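Probable transcriptional regulator, ArsR family protein (Rhodococcus sp. RHA1, PDB 3F6O) probably binds DNA as a dimeric transcription factor of the ArsR family, through a winged helix-turn-helix domain. Local coordinates at residues 21-26 with 53-58. Residues are numbered along the deposited sequence; the frame is centred on the assembly and turned at random.
Sequences RAVLGR and HFLEDS
Leu-55 divides its two methyls between Val-23 and Leu-24, joining helix 45-57 to helix 18-28 in the buried core of a winged helix-turn-helix domain. One branch, CD1, meets Val-23 at CG1 (3.7 Å), the two side chains crossing at a slant. The other, CD2, lies 4.0 Å from CD1 of Leu-24 and almost as near its CG, the two leucines pointing opposite ways as they overlap. No hydrogen bond links the segments, and the closest CA atoms, those of Leu-24 and Leu-55, stand 8.7 Å apart, so these two segments meet through side chains alone. Val-23 turns CG1 anti to its own nitrogen (chi1 167°), which brings this methyl to Leu-55. Replacing Leu-55 with an alanine would probably leave a gap between the helices, since both methyls that fill it would be gone.

Further out, Phe-41 packs on Val-23, while Trp-60, in the loop just before strand 61-66, and Ile-61, the strand's first residue, touch both Leu-24 and Leu-55. Leu-24 also packs on Trp-85 of the second subunit, which ties this core to the dimer interface. Next to this packing, Phe-54 O accepts two bonds from Ser-58, whose N and OG reach it from opposite faces of the carbonyl plane; the OG bond is 2.7 Å long, with OG tilted 28° from that plane.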
ATOM      1  N   ARG A  21      -2.559  -3.246  -9.840  1.00 16.29           N
ATOM      2  CA  ARG A  21      -3.222  -1.924  -9.804  1.00 17.22           C
ATOM      3  C   ARG A  21      -4.020  -1.681 -11.089  1.00 16.65           C
ATOM      4  O   ARG A  21      -5.139  -1.154 -11.025  1.00 16.80           O
ATOM      5  CB  ARG A  21      -2.237  -0.771  -9.547  1.00 16.46           C
ATOM      6  CG  ARG A  21      -1.650  -0.741  -8.117  1.00 17.75           C
ATOM      7  CD  ARG A  21      -0.939   0.596  -7.812  1.00 18.81           C
ATOM      8  NE  ARG A  21      -0.031   0.988  -8.902  1.00 19.11           N
ATOM      9  CZ  ARG A  21       1.226   0.587  -8.994  1.00 21.84           C
ATOM     10  NH1 ARG A  21       1.738  -0.187  -8.042  1.00 23.32           N
ATOM     11  NH2 ARG A  21       1.995   0.980 -10.015  1.00 22.81           N
ATOM     12  N   ALA A  22      -3.471  -2.097 -12.239  1.00 16.26           N
ATOM     13  CA  ALA A  22      -4.166  -1.949 -13.536  1.00 16.61           C
ATOM     14  C   ALA A  22      -5.457  -2.769 -13.633  1.00 17.07           C
ATOM     15  O   ALA A  22      -6.499  -2.335 -14.190  1.00 17.53           O
ATOM     16  CB  ALA A  22      -3.230  -2.320 -14.684  1.00 17.13           C
ATOM     17  N   VAL A  23      -5.378  -3.991 -13.136  1.00 16.22           N
ATOM     18  CA  VAL A  23      -6.557  -4.860 -13.073  1.00 16.02           C
ATOM     19  C   VAL A  23      -7.611  -4.243 -12.184  1.00 15.15           C
ATOM     20  O   VAL A  23      -8.786  -4.256 -12.545  1.00 15.61           O
ATOM     21  CB  VAL A  23      -6.176  -6.243 -12.548  1.00 15.38           C
ATOM     22  CG1 VAL A  23      -7.431  -7.057 -12.169  1.00 15.83           C
ATOM     23  CG2 VAL A  23      -5.282  -7.021 -13.578  1.00 15.96           C
ATOM     24  N   LEU A  24      -7.220  -3.744 -11.014  1.00 15.32           N
ATOM     25  CA  LEU A  24      -8.188  -3.097 -10.124  1.00 15.94           C
ATOM     26  C   LEU A  24      -8.827  -1.858 -10.801  1.00 16.96           C
ATOM     27  O   LEU A  24     -10.020  -1.618 -10.658  1.00 17.02           O
ATOM     28  CB  LEU A  24      -7.566  -2.721  -8.782  1.00 15.54           C
ATOM     29  CG  LEU A  24      -7.237  -3.911  -7.873  1.00 15.05           C
ATOM     30  CD1 LEU A  24      -6.487  -3.410  -6.634  1.00 15.66           C
ATOM     31  CD2 LEU A  24      -8.534  -4.704  -7.527  1.00 15.50           C
ATOM     32  N   GLY A  25      -8.018  -1.110 -11.547  1.00 18.05           N
ATOM     33  CA  GLY A  25      -8.505   0.058 -12.313  1.00 18.80           C
ATOM     34  C   GLY A  25      -9.584  -0.361 -13.292  1.00 19.24           C
ATOM     35  O   GLY A  25     -10.621   0.281 -13.390  1.00 21.08           O
ATOM     36  N   ARG A  26      -9.377  -1.481 -13.975  1.00 19.39           N
ATOM     37  CA  ARG A  26     -10.361  -2.004 -14.885  1.00 19.65           C
ATOM     38  C   ARG A  26     -11.621  -2.464 -14.157  1.00 18.73           C
ATOM     39  O   ARG A  26     -12.737  -2.171 -14.604  1.00 19.10           O
ATOM     40  CB  ARG A  26      -9.764  -3.133 -15.757  1.00 19.46           C
ATOM     41  CG  ARG A  26     -10.797  -3.926 -16.563  1.00 22.12           C
ATOM     42  CD  ARG A  26     -11.573  -3.045 -17.616  1.00 25.26           C
ATOM     43  NE  ARG A  26     -12.611  -3.826 -18.284  1.00 28.70           N
ATOM     44  CZ  ARG A  26     -13.768  -4.172 -17.723  1.00 32.32           C
ATOM     45  NH1 ARG A  26     -14.059  -3.803 -16.470  1.00 31.44           N
ATOM     46  NH2 ARG A  26     -14.640  -4.889 -18.414  1.00 33.69           N
ATOM     47  N   HIS A  53      -4.948 -14.439  -8.266  1.00 15.99           N
ATOM     48  CA  HIS A  53      -5.040 -15.167  -7.002  1.00 17.09           C
ATOM     49  C   HIS A  53      -4.632 -14.300  -5.812  1.00 16.36           C
ATOM     50  O   HIS A  53      -5.245 -14.350  -4.747  1.00 15.73           O
ATOM     51  CB  HIS A  53      -4.186 -16.439  -7.058  1.00 17.69           C
ATOM     52  CG  HIS A  53      -4.780 -17.504  -7.925  1.00 21.11           C
ATOM     53  ND1 HIS A  53      -4.031 -18.247  -8.813  1.00 24.65           N
ATOM     54  CD2 HIS A  53      -6.061 -17.932  -8.062  1.00 25.28           C
ATOM     55  CE1 HIS A  53      -4.818 -19.095  -9.455  1.00 23.50           C
ATOM     56  NE2 HIS A  53      -6.054 -18.926  -9.018  1.00 24.96           N
ATOM     57  N   PHE A  54      -3.591 -13.501  -6.006  1.00 16.57           N
ATOM     58  CA  PHE A  54      -3.120 -12.626  -4.938  1.00 16.44           C
ATOM     59  C   PHE A  54      -4.205 -11.599  -4.616  1.00 16.04           C
ATOM     60  O   PHE A  54      -4.492 -11.339  -3.440  1.00 15.83           O
ATOM     61  CB  PHE A  54      -1.784 -11.958  -5.308  1.00 17.37           C
ATOM     62  CG  PHE A  54      -1.083 -11.362  -4.120  1.00 18.86           C
ATOM     63  CD1 PHE A  54      -0.008 -12.010  -3.537  1.00 23.04           C
ATOM     64  CD2 PHE A  54      -1.546 -10.190  -3.531  1.00 20.62           C
ATOM     65  CE1 PHE A  54       0.616 -11.460  -2.412  1.00 25.47           C
ATOM     66  CE2 PHE A  54      -0.926  -9.648  -2.401  1.00 21.80           C
ATOM     67  CZ  PHE A  54       0.125 -10.281  -1.846  1.00 23.31           C
ATOM     68  N   LEU A  55      -4.823 -11.027  -5.664  1.00 15.24           N
ATOM     69  CA  LEU A  55      -5.944 -10.076  -5.503  1.00 15.55           C
ATOM     70  C   LEU A  55      -7.127 -10.695  -4.744  1.00 15.56           C
ATOM     71  O   LEU A  55      -7.733 -10.066  -3.867  1.00 14.95           O
ATOM     72  CB  LEU A  55      -6.427  -9.538  -6.881  1.00 16.47           C
ATOM     73  CG  LEU A  55      -5.511  -8.450  -7.504  1.00 18.71           C
ATOM     74  CD1 LEU A  55      -6.039  -7.979  -8.888  1.00 16.93           C
ATOM     75  CD2 LEU A  55      -5.351  -7.248  -6.529  1.00 18.92           C
ATOM     76  N   GLU A  56      -7.441 -11.941  -5.060  1.00 16.96           N
ATOM     77  CA  GLU A  56      -8.551 -12.594  -4.379  1.00 18.77           C
ATOM     78  C   GLU A  56      -8.179 -12.909  -2.919  1.00 18.20           C
ATOM     79  O   GLU A  56      -8.944 -12.607  -2.010  1.00 17.88           O
ATOM     80  CB  GLU A  56      -9.051 -13.839  -5.127  1.00 17.66           C
ATOM     81  CG  GLU A  56     -10.433 -14.287  -4.536  1.00 21.29           C
ATOM     82  CD  GLU A  56     -11.247 -15.246  -5.415  1.00 24.11           C
ATOM     83  OE1 GLU A  56     -10.671 -15.876  -6.346  1.00 28.41           O
ATOM     84  OE2 GLU A  56     -12.484 -15.366  -5.135  1.00 28.85           O
ATOM     85  N   ASP A  57      -7.000 -13.473  -2.711  1.00 18.29           N
ATOM     86  CA  ASP A  57      -6.563 -13.846  -1.363  1.00 21.19           C
ATOM     87  C   ASP A  57      -6.469 -12.655  -0.433  1.00 20.71           C
ATOM     88  O   ASP A  57      -6.794 -12.764   0.731  1.00 21.13           O
ATOM     89  CB  ASP A  57      -5.228 -14.591  -1.393  1.00 20.95           C
ATOM     90  CG  ASP A  57      -5.368 -15.996  -1.934  1.00 26.85           C
ATOM     91  OD1 ASP A  57      -6.493 -16.543  -1.953  1.00 30.18           O
ATOM     92  OD2 ASP A  57      -4.338 -16.554  -2.354  1.00 33.63           O
ATOM     93  N   SER A  58      -6.015 -11.513  -0.951  1.00 20.38           N
ATOM     94  CA  SER A  58      -5.933 -10.303  -0.149  1.00 19.34           C
ATOM     95  C   SER A  58      -7.274  -9.538  -0.006  1.00 19.21           C
ATOM     96  O   SER A  58      -7.340  -8.512   0.696  1.00 19.59           O
ATOM     97  CB  SER A  58      -4.815  -9.399  -0.692  1.00 20.00           C
ATOM     98  OG  SER A  58      -5.062  -9.051  -2.046  1.00 19.02           O
TER